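Local coordinates for pesticidal crystal protein CRY4AA (Bacillus thuringiensis, PDB 2C9K) that promotes colloid-osmotic lysis of insect larval midgut cells by binding to the epithelium, acting as a mosquito-larvicidal, pore-forming toxin, at residues Thr152-Ala157 with Ile180-Val185; Leu239-Pro244 with Ser257-Glu262. All coordinates share one frame; numbering follows the deposited sequence.

Both contacts draw on the N-terminal helical domain of this three-domain Cry toxin, and they follow one another along the chain: contact 1 is complete before contact 2 begins. Contact 1 sets the start of helix 183-208 against helix 140-164, well out from the centre of the chain. Contact 2 lies close to that centre, where the chain leaving helix 222-240 meets residues 257-262, which lead into the beta-rich part. Their centres are 21 Å apart and their nearest atoms about 7 Å, so they do not touch. Helices 183-208 and 222-240 are consecutive. Contact 1, with both segments in the helical domain, is packing inside the bundle, whereas contact 2 joins the bundle to the beta-rich part of the toxin.

Contact 1 of 2, residues Thr152-Ala157 with Ile180-Val185; sequences TVLNQA and IDYYPV
Leu-154 and Tyr-182 make the nearest apolar contact between Thr-152–Ala-157 and Ile-180–Val-185. Leu-154 CD2 meets Tyr-182 CD2 at 3.5 Å and also reaches the tyrosine CB, and the two side chains cross at about a right angle. The leucine approaches the ring obliquely. Its CG lies beside the backbone N and anti to the carbonyl carbon (chi1 -70°), a setting that brings the methyl groups forward although CB itself does not point at the facing segment. Its other branch, CD1, lies 4.4 Å from Val-185 CG1, a looser contact. One turn along, the Ala-157 methyl sits over one face of the Tyr-182 ring, offset toward its rim, with CB 3.9 Å from Tyr-182 CD1. Ile-180 CG2 occupies the opposite face, also toward the rim, so the ring is sandwiched between an alanine and an isoleucine.

The setting is the alpha-helical bundle of the N-terminal domain, which in three-domain Cry toxins is the pore-forming part. Helix 140-164 supplies the first segment, and the second is the turn that opens helix 183-208; Leu-154 and Tyr-182 also border helix 103-123, through His-111 and Gln-108 respectively.

Polar bonds are made by neighbouring residues. Asp-181 OD1 accepts a weak capping bond from Tyr-183 N (3.4 Å, N-H...O angle 160°) just before the helix starts. Tyr-183, whose CB points away from residues 152-157, sends its hydroxyl to Asp-247, while Gln-156 OE1 bonds to the hydroxyl of Tyr-84.

Contact 2 of 2, residues Leu239-Pro244 with Ser257-Glu262; sequences LVALFP and SELTRE
Leu-242 overlaps Ser-257 and Leu-259 with a single methyl, CD2, which lies 3.3 Å from Ser-257 OG and 4.2 Å from Leu-259 CD2. The contact sits where the N-terminal helical bundle of this three-domain Cry toxin meets its beta-rich part: residues 239-244 carry the chain out of helix 222-240 and into a short 3-10 segment that starts at 243-244, whereas 257-262 is an irregular loop between strands 255-256 and 262-267, leading into the beta-rich region. Leu-259 CD2 is the point where the apolar contacts converge, for it also touches the Ala-241 methyl, CB to CD2 3.9 Å. In both leucines CG stands beside the backbone N and anti to the carbonyl carbon (chi1 -53° for Leu-242, -52° for Leu-259); neither CB is aimed at the partner segment, yet the branched ends are carried together. Ala-241, by contrast, directs its CB toward the loop.

Helix 5-16 adds to the apolar surroundings, Leu-242 packing on Val-13 and Leu-14. Two charged side chains of the loop reach outward: Glu-258, between the two touching residues and with its CB directed away from residues 239-244, forms a salt bridge with Lys-478, and Arg-261 forms one with Asp-238 of the bundle. These pairs tie the loop to the beta-rich part on one hand and to the bundle on the other.

Behind the touching residues the chain turns tightly, with Leu-242 N bonded to Leu-239 O at 3.2 Å. The hydroxyl of the buried Ser-257, besides lying against the Leu-242 methyl, has a weak hydrogen bond with Asn-245 OD1.

Contact 1 of 2, residues Thr152-Ala157 with Ile180-Val185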
loop_
_atom_site.group_PDB
_atom_site.type_symbol
_atom_site.label_atom_id
_atom_site.label_comp_id
_atom_site.label_asym_id
_atom_site.label_seq_id
_atom_site.Cartn_x
_atom_site.Cartn_y
_atom_site.Cartn_z
ATOM N N THR A 152 16.882 -9.062 -0.856
ATOM C CA THR A 152 17.437 -8.869 0.485
ATOM C C THR A 152 18.869 -9.364 0.652
ATOM O O THR A 152 19.677 -8.716 1.317
ATOM C CB THR A 152 16.562 -9.538 1.558
ATOM O OG1 THR A 152 15.201 -9.122 1.395
ATOM C CG2 THR A 152 17.023 -9.128 2.933
ATOM N N VAL A 153 19.190 -10.509 0.065
ATOM C CA VAL A 153 20.546 -11.024 0.182
ATOM C C VAL A 153 21.490 -10.179 -0.661
ATOM O O VAL A 153 22.629 -9.950 -0.275
ATOM C CB VAL A 153 20.647 -12.498 -0.252
ATOM C CG1 VAL A 153 22.105 -12.919 -0.315
ATOM C CG2 VAL A 153 19.903 -13.380 0.743
ATOM N N LEU A 154 21.024 -9.711 -1.811
ATOM C CA LEU A 154 21.863 -8.873 -2.653
ATOM C C LEU A 154 22.131 -7.536 -1.951
ATOM O O LEU A 154 23.265 -7.060 -1.918
ATOM C CB LEU A 154 21.189 -8.643 -4.001
ATOM C CG LEU A 154 21.137 -9.887 -4.883
ATOM C CD1 LEU A 154 20.275 -9.632 -6.112
ATOM C CD2 LEU A 154 22.555 -10.261 -5.288
ATOM N N ASN A 155 21.087 -6.938 -1.388
ATOM C CA ASN A 155 21.230 -5.669 -0.680
ATOM C C ASN A 155 22.219 -5.895 0.443
ATOM O O ASN A 155 23.051 -5.039 0.734
ATOM C CB ASN A 155 19.870 -5.211 -0.109
ATOM C CG ASN A 155 19.990 -3.999 0.816
ATOM O OD1 ASN A 155 20.257 -4.134 2.009
ATOM N ND2 ASN A 155 19.797 -2.810 0.261
ATOM N N GLN A 156 22.131 -7.068 1.057
ATOM C CA GLN A 156 23.012 -7.425 2.163
ATOM C C GLN A 156 24.449 -7.614 1.661
ATOM O O GLN A 156 25.398 -7.098 2.254
ATOM C CB GLN A 156 22.503 -8.705 2.838
ATOM C CG GLN A 156 23.169 -9.012 4.165
ATOM C CD GLN A 156 24.661 -9.303 4.027
ATOM O OE1 GLN A 156 25.060 -10.372 3.550
ATOM N NE2 GLN A 156 25.490 -8.345 4.435
ATOM N N ALA A 157 24.588 -8.346 0.559
ATOM C CA ALA A 157 25.884 -8.615 -0.050
ATOM C C ALA A 157 26.600 -7.311 -0.338
ATOM O O ALA A 157 27.779 -7.164 -0.031
ATOM C CB ALA A 157 25.703 -9.401 -1.343
ATOM N N ILE A 180 33.374 -10.134 -5.137
ATOM C CA ILE A 180 32.345 -9.832 -6.123
ATOM C C ILE A 180 31.587 -8.541 -5.808
ATOM O O ILE A 180 31.429 -8.158 -4.646
ATOM C CB ILE A 180 31.342 -10.998 -6.228
ATOM C CG1 ILE A 180 32.099 -12.299 -6.508
ATOM C CG2 ILE A 180 30.338 -10.729 -7.336
ATOM C CD1 ILE A 180 31.242 -13.541 -6.447
ATOM N N ASP A 181 31.133 -7.872 -6.864
ATOM C CA ASP A 181 30.376 -6.630 -6.739
ATOM C C ASP A 181 28.958 -6.838 -7.272
ATOM O O ASP A 181 28.737 -6.853 -8.484
ATOM C CB ASP A 181 31.073 -5.517 -7.519
ATOM C CG ASP A 181 30.224 -4.274 -7.637
ATOM O OD1 ASP A 181 29.652 -3.842 -6.612
ATOM O OD2 ASP A 181 30.140 -3.726 -8.754
ATOM N N TYR A 182 28.002 -6.994 -6.359
ATOM C CA TYR A 182 26.616 -7.226 -6.745
ATOM C C TYR A 182 25.774 -5.972 -6.954
ATOM O O TYR A 182 24.583 -6.081 -7.222
ATOM C CB TYR A 182 25.912 -8.096 -5.704
ATOM C CG TYR A 182 26.560 -9.432 -5.450
ATOM C CD1 TYR A 182 27.738 -9.525 -4.713
ATOM C CD2 TYR A 182 25.985 -10.607 -5.927
ATOM C CE1 TYR A 182 28.327 -10.758 -4.452
ATOM C CE2 TYR A 182 26.566 -11.846 -5.674
ATOM C CZ TYR A 182 27.737 -11.913 -4.932
ATOM O OH TYR A 182 28.316 -13.132 -4.660
ATOM N N TYR A 183 26.367 -4.788 -6.841
ATOM C CA TYR A 183 25.573 -3.573 -7.005
ATOM C C TYR A 183 24.960 -3.373 -8.389
ATOM O O TYR A 183 23.847 -2.875 -8.503
ATOM C CB TYR A 183 26.368 -2.324 -6.619
ATOM C CG TYR A 183 25.477 -1.107 -6.537
ATOM C CD1 TYR A 183 24.301 -1.144 -5.790
ATOM C CD2 TYR A 183 25.778 0.062 -7.236
ATOM C CE1 TYR A 183 23.442 -0.053 -5.744
ATOM C CE2 TYR A 183 24.924 1.159 -7.195
ATOM C CZ TYR A 183 23.759 1.088 -6.448
ATOM O OH TYR A 183 22.901 2.149 -6.405
ATOM N N PRO A 184 25.685 -3.727 -9.459
ATOM C CA PRO A 184 25.057 -3.528 -10.766
ATOM C C PRO A 184 23.891 -4.504 -10.913
ATOM O O PRO A 184 22.893 -4.215 -11.569
ATOM C CB PRO A 184 26.194 -3.823 -11.736
ATOM C CG PRO A 184 27.404 -3.379 -10.967
ATOM C CD PRO A 184 27.131 -3.968 -9.609
ATOM N N VAL A 185 24.027 -5.660 -10.278
ATOM C CA VAL A 185 23.001 -6.700 -10.320
ATOM C C VAL A 185 21.824 -6.401 -9.386
ATOM O O VAL A 185 20.674 -6.718 -9.708
ATOM C CB VAL A 185 23.594 -8.074 -9.933
ATOM C CG1 VAL A 185 22.513 -9.130 -9.924
ATOM C CG2 VAL A 185 24.688 -8.445 -10.902
#

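Contact 2 of 2, residues Leu239-Pro244 with Ser257-Glu262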
loop_
_atom_site.group_PDB
_atom_site.type_symbol
_atom_site.label_atom_id
_atom_site.label_comp_id
_atom_site.label_asym_id
_atom_site.label_seq_id
_atom_site.Cartn_x
_atom_site.Cartn_y
_atom_site.Cartn_z
ATOM N N LEU A 239 4.759 -4.659 -1.282
ATOM C CA LEU A 239 6.117 -5.167 -1.195
ATOM C C LEU A 239 6.977 -4.527 -2.297
ATOM O O LEU A 239 8.108 -4.112 -2.050
ATOM C CB LEU A 239 6.086 -6.689 -1.319
ATOM C CG LEU A 239 7.291 -7.505 -0.854
ATOM C CD1 LEU A 239 7.757 -7.061 0.541
ATOM C CD2 LEU A 239 6.886 -8.987 -0.863
ATOM N N VAL A 240 6.425 -4.420 -3.500
ATOM C CA VAL A 240 7.133 -3.823 -4.625
ATOM C C VAL A 240 7.459 -2.340 -4.414
ATOM O O VAL A 240 8.460 -1.838 -4.927
ATOM C CB VAL A 240 6.306 -3.968 -5.923
ATOM C CG1 VAL A 240 7.043 -3.337 -7.104
ATOM C CG2 VAL A 240 6.021 -5.439 -6.184
ATOM N N ALA A 241 6.611 -1.634 -3.670
ATOM C CA ALA A 241 6.829 -0.210 -3.403
ATOM C C ALA A 241 8.043 0.054 -2.498
ATOM O O ALA A 241 8.587 1.157 -2.483
ATOM C CB ALA A 241 5.579 0.396 -2.784
ATOM N N LEU A 242 8.472 -0.958 -1.750
ATOM C CA LEU A 242 9.618 -0.802 -0.858
ATOM C C LEU A 242 10.945 -1.236 -1.496
ATOM O O LEU A 242 12.023 -0.908 -0.986
ATOM C CB LEU A 242 9.390 -1.601 0.425
ATOM C CG LEU A 242 8.075 -1.295 1.134
ATOM C CD1 LEU A 242 7.857 -2.290 2.274
ATOM C CD2 LEU A 242 8.098 0.136 1.650
ATOM N N PHE A 243 10.862 -1.966 -2.609
ATOM C CA PHE A 243 12.056 -2.462 -3.298
ATOM C C PHE A 243 13.141 -1.411 -3.551
ATOM O O PHE A 243 14.339 -1.692 -3.423
ATOM C CB PHE A 243 11.656 -3.113 -4.624
ATOM C CG PHE A 243 11.048 -4.495 -4.479
ATOM C CD1 PHE A 243 10.433 -5.114 -5.567
ATOM C CD2 PHE A 243 11.125 -5.186 -3.274
ATOM C CE1 PHE A 243 9.910 -6.394 -5.458
ATOM C CE2 PHE A 243 10.601 -6.470 -3.159
ATOM C CZ PHE A 243 9.994 -7.075 -4.251
ATOM N N PRO A 244 12.739 -0.180 -3.903
ATOM C CA PRO A 244 13.733 0.862 -4.162
ATOM C C PRO A 244 14.604 1.143 -2.958
ATOM O O PRO A 244 15.687 1.686 -3.089
ATOM C CB PRO A 244 12.878 2.064 -4.549
ATOM C CG PRO A 244 11.673 1.430 -5.171
ATOM C CD PRO A 244 11.385 0.314 -4.199
ATOM N N SER A 257 9.871 4.791 5.210
ATOM C CA SER A 257 8.908 5.051 4.153
ATOM C C SER A 257 7.514 4.622 4.576
ATOM O O SER A 257 7.355 3.970 5.602
ATOM C CB SER A 257 9.312 4.295 2.891
ATOM O OG SER A 257 9.215 2.905 3.103
ATOM N N GLU A 258 6.509 4.994 3.785
ATOM C CA GLU A 258 5.128 4.635 4.086
ATOM C C GLU A 258 4.332 4.316 2.822
ATOM O O GLU A 258 4.743 4.644 1.714
ATOM C CB GLU A 258 4.456 5.761 4.882
ATOM C CG GLU A 258 4.372 7.118 4.178
ATOM C CD GLU A 258 3.989 8.260 5.136
ATOM O OE1 GLU A 258 3.480 9.299 4.666
ATOM O OE2 GLU A 258 4.211 8.129 6.362
ATOM N N LEU A 259 3.196 3.654 2.994
ATOM C CA LEU A 259 2.339 3.283 1.876
ATOM C C LEU A 259 1.057 4.102 2.023
ATOM O O LEU A 259 0.334 3.940 3.008
ATOM C CB LEU A 259 2.043 1.777 1.945
ATOM C CG LEU A 259 3.263 0.844 2.065
ATOM C CD1 LEU A 259 2.821 -0.545 2.475
ATOM C CD2 LEU A 259 4.022 0.792 0.751
ATOM N N THR A 260 0.775 4.974 1.049
ATOM C CA THR A 260 -0.403 5.860 1.107
ATOM C C THR A 260 -1.657 5.414 0.375
ATOM O O THR A 260 -2.717 6.009 0.563
ATOM C CB THR A 260 -0.091 7.259 0.563
ATOM O OG1 THR A 260 0.034 7.186 -0.860
ATOM C CG2 THR A 260 1.198 7.800 1.158
ATOM N N ARG A 261 -1.541 4.388 -0.461
ATOM C CA ARG A 261 -2.688 3.874 -1.222
ATOM C C ARG A 261 -3.883 3.405 -0.373
ATOM O O ARG A 261 -3.722 2.983 0.779
ATOM C CB ARG A 261 -2.243 2.700 -2.090
ATOM C CG ARG A 261 -2.265 1.342 -1.382
ATOM C CD ARG A 261 -1.347 1.313 -0.170
ATOM N NE ARG A 261 -1.307 -0.001 0.468
ATOM C CZ ARG A 261 -2.204 -0.440 1.344
ATOM N NH1 ARG A 261 -3.223 0.338 1.699
ATOM N NH2 ARG A 261 -2.083 -1.659 1.863
ATOM N N GLU A 262 -5.077 3.462 -0.958
ATOM C CA GLU A 262 -6.286 2.991 -0.278
ATOM C C GLU A 262 -6.732 1.664 -0.879
ATOM O O GLU A 262 -6.470 1.383 -2.050
ATOM C CB GLU A 262 -7.456 3.975 -0.437
ATOM C CG GLU A 262 -7.408 5.219 0.441
ATOM C CD GLU A 262 -8.694 6.040 0.389
ATOM O OE1 GLU A 262 -9.070 6.519 -0.697
ATOM O OE2 GLU A 262 -9.333 6.208 1.443
#